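Local coordinates for soluble inorganic pyrophosphatase (Toxoplasma gondii, PDB 5WRT), which probably hydrolyses inorganic pyrophosphate to phosphate with the help of magnesium ions, at residues P34-G39 / V220-H225. Numbering follows the deposited sequence.
Sequences PLFPNG and VVYRAH
Against the C-terminal helix 214-232 of the pyrophosphatase domain, the loop leading from strand 26-27 to strand 47-53 sets Leu35 and Phe36 on Val221, Tyr222 and His225. Leu35 CD2 lies over one face of the His225 imidazole, a CH-pi contact 3.7 Å from the ring centroid and 25° off the normal. With CG anti to the backbone N (chi1 174°), the leucine reaches toward the helix, and the same methyl stands 4.0 Å from Val221 CG1. Phe36 turns its edge to the His225 face in a T-shaped pair, centroids 5.8 Å apart and planes at 87°. Phe36 CZ meets the edge of the Tyr222 ring, 3.7 Å from Tyr222 CE1 and close to both ring planes. Leu35 CG also covers a face of the neighbouring Phe36 ring, 4.2 Å above its centre. Residues 34-39 lead into strand 47-53 of the curled beta-barrel core of family I pyrophosphatases; Phe47 of this strand touches Leu35 and Val221, and its ring meets that of Phe36. The buried imidazole is fixed by a hydrogen bond between its ND1 and Gln98 O. Val221 also rests against Leu121 of strand 115-125, next to the magnesium ligand Asp122, whose side chain is about 10 Å from that of Val221.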
loop_
_atom_site.group_PDB
_atom_site.type_symbol
_atom_site.label_atom_id
_atom_site.label_comp_id
_atom_site.label_asym_id
_atom_site.label_seq_id
_atom_site.Cartn_x
_atom_site.Cartn_y
_atom_site.Cartn_z
ATOM N N PRO A 34 3.594 17.888 26.326
ATOM C CA PRO A 34 2.626 17.104 27.098
ATOM C C PRO A 34 1.821 16.188 26.191
ATOM O O PRO A 34 1.453 16.557 25.073
ATOM C CB PRO A 34 1.742 18.172 27.751
ATOM C CG PRO A 34 1.869 19.358 26.858
ATOM C CD PRO A 34 3.279 19.328 26.340
ATOM N N LEU A 35 1.569 14.971 26.677
ATOM C CA LEU A 35 0.747 14.037 25.917
ATOM C C LEU A 35 -0.688 14.537 25.797
ATOM O O LEU A 35 -1.318 14.382 24.745
ATOM C CB LEU A 35 0.782 12.655 26.569
ATOM C CG LEU A 35 -0.156 11.612 25.957
ATOM C CD1 LEU A 35 0.156 11.410 24.482
ATOM C CD2 LEU A 35 -0.070 10.297 26.713
ATOM N N PHE A 36 -1.216 15.147 26.859
ATOM C CA PHE A 36 -2.568 15.697 26.863
ATOM C C PHE A 36 -2.505 17.216 26.785
ATOM O O PHE A 36 -2.195 17.875 27.790
ATOM C CB PHE A 36 -3.338 15.257 28.111
ATOM C CG PHE A 36 -3.396 13.768 28.299
ATOM C CD1 PHE A 36 -4.266 12.997 27.547
ATOM C CD2 PHE A 36 -2.592 13.141 29.237
ATOM C CE1 PHE A 36 -4.327 11.628 27.721
ATOM C CE2 PHE A 36 -2.649 11.773 29.415
ATOM C CZ PHE A 36 -3.519 11.016 28.656
ATOM N N PRO A 37 -2.782 17.819 25.627
ATOM C CA PRO A 37 -2.650 19.282 25.518
ATOM C C PRO A 37 -3.598 20.052 26.428
ATOM O O PRO A 37 -3.284 21.189 26.800
ATOM C CB PRO A 37 -2.937 19.552 24.034
ATOM C CG PRO A 37 -3.679 18.346 23.552
ATOM C CD PRO A 37 -3.163 17.193 24.351
ATOM N N ASN A 38 -4.742 19.476 26.803
ATOM C CA ASN A 38 -5.651 20.094 27.762
ATOM C C ASN A 38 -5.916 19.173 28.950
ATOM O O ASN A 38 -7.016 19.165 29.503
ATOM C CB ASN A 38 -6.975 20.491 27.108
ATOM C CG ASN A 38 -6.796 21.112 25.738
ATOM O OD1 ASN A 38 -5.809 21.793 25.472
ATOM N ND2 ASN A 38 -7.765 20.881 24.859
ATOM N N GLY A 39 -4.917 18.400 29.354
ATOM C CA GLY A 39 -5.054 17.529 30.499
ATOM C C GLY A 39 -5.873 16.287 30.196
ATOM O O GLY A 39 -6.584 16.193 29.196
ATOM N N VAL A 220 -4.424 1.730 25.109
ATOM C CA VAL A 220 -3.104 1.486 24.537
ATOM C C VAL A 220 -2.196 2.687 24.772
ATOM O O VAL A 220 -1.032 2.536 25.165
ATOM C CB VAL A 220 -3.225 1.148 23.038
ATOM C CG1 VAL A 220 -1.875 1.280 22.347
ATOM C CG2 VAL A 220 -3.792 -0.254 22.849
ATOM N N VAL A 221 -2.718 3.897 24.558
ATOM C CA VAL A 221 -1.917 5.100 24.763
ATOM C C VAL A 221 -1.590 5.288 26.241
ATOM O O VAL A 221 -0.455 5.628 26.597
ATOM C CB VAL A 221 -2.637 6.331 24.181
ATOM C CG1 VAL A 221 -1.736 7.556 24.258
ATOM C CG2 VAL A 221 -3.059 6.068 22.745
ATOM N N TYR A 222 -2.575 5.077 27.123
ATOM C CA TYR A 222 -2.330 5.209 28.558
ATOM C C TYR A 222 -1.200 4.294 29.011
ATOM O O TYR A 222 -0.276 4.728 29.710
ATOM C CB TYR A 222 -3.595 4.890 29.357
ATOM C CG TYR A 222 -4.772 5.809 29.134
ATOM C CD1 TYR A 222 -4.599 7.176 28.955
ATOM C CD2 TYR A 222 -6.067 5.308 29.146
ATOM C CE1 TYR A 222 -5.687 8.013 28.767
ATOM C CE2 TYR A 222 -7.154 6.131 28.962
ATOM C CZ TYR A 222 -6.962 7.480 28.773
ATOM O OH TYR A 222 -8.057 8.287 28.592
ATOM N N ARG A 223 -1.268 3.015 28.634
ATOM C CA ARG A 223 -0.260 2.057 29.077
ATOM C C ARG A 223 1.133 2.455 28.604
ATOM O O ARG A 223 2.098 2.388 29.375
ATOM C CB ARG A 223 -0.614 0.655 28.585
ATOM C CG ARG A 223 0.279 -0.434 29.155
ATOM C CD ARG A 223 -0.226 -1.818 28.790
ATOM N NE ARG A 223 -0.390 -1.979 27.348
ATOM C CZ ARG A 223 -1.549 -2.247 26.754
ATOM N NH1 ARG A 223 -2.650 -2.388 27.480
ATOM N NH2 ARG A 223 -1.606 -2.377 25.435
ATOM N N ALA A 224 1.257 2.879 27.344
ATOM C CA ALA A 224 2.546 3.351 26.850
ATOM C C ALA A 224 2.981 4.623 27.561
ATOM O O ALA A 224 4.182 4.840 27.764
ATOM C CB ALA A 224 2.484 3.577 25.339
ATOM N N HIS A 225 2.024 5.470 27.944
ATOM C CA HIS A 225 2.348 6.663 28.717
ATOM C C HIS A 225 2.926 6.289 30.076
ATOM O O HIS A 225 3.878 6.921 30.550
ATOM C CB HIS A 225 1.101 7.534 28.873
ATOM C CG HIS A 225 1.357 8.856 29.527
ATOM N ND1 HIS A 225 2.358 9.710 29.117
ATOM C CD2 HIS A 225 0.725 9.482 30.549
ATOM C CE1 HIS A 225 2.341 10.798 29.865
ATOM N NE2 HIS A 225 1.359 10.686 30.741
#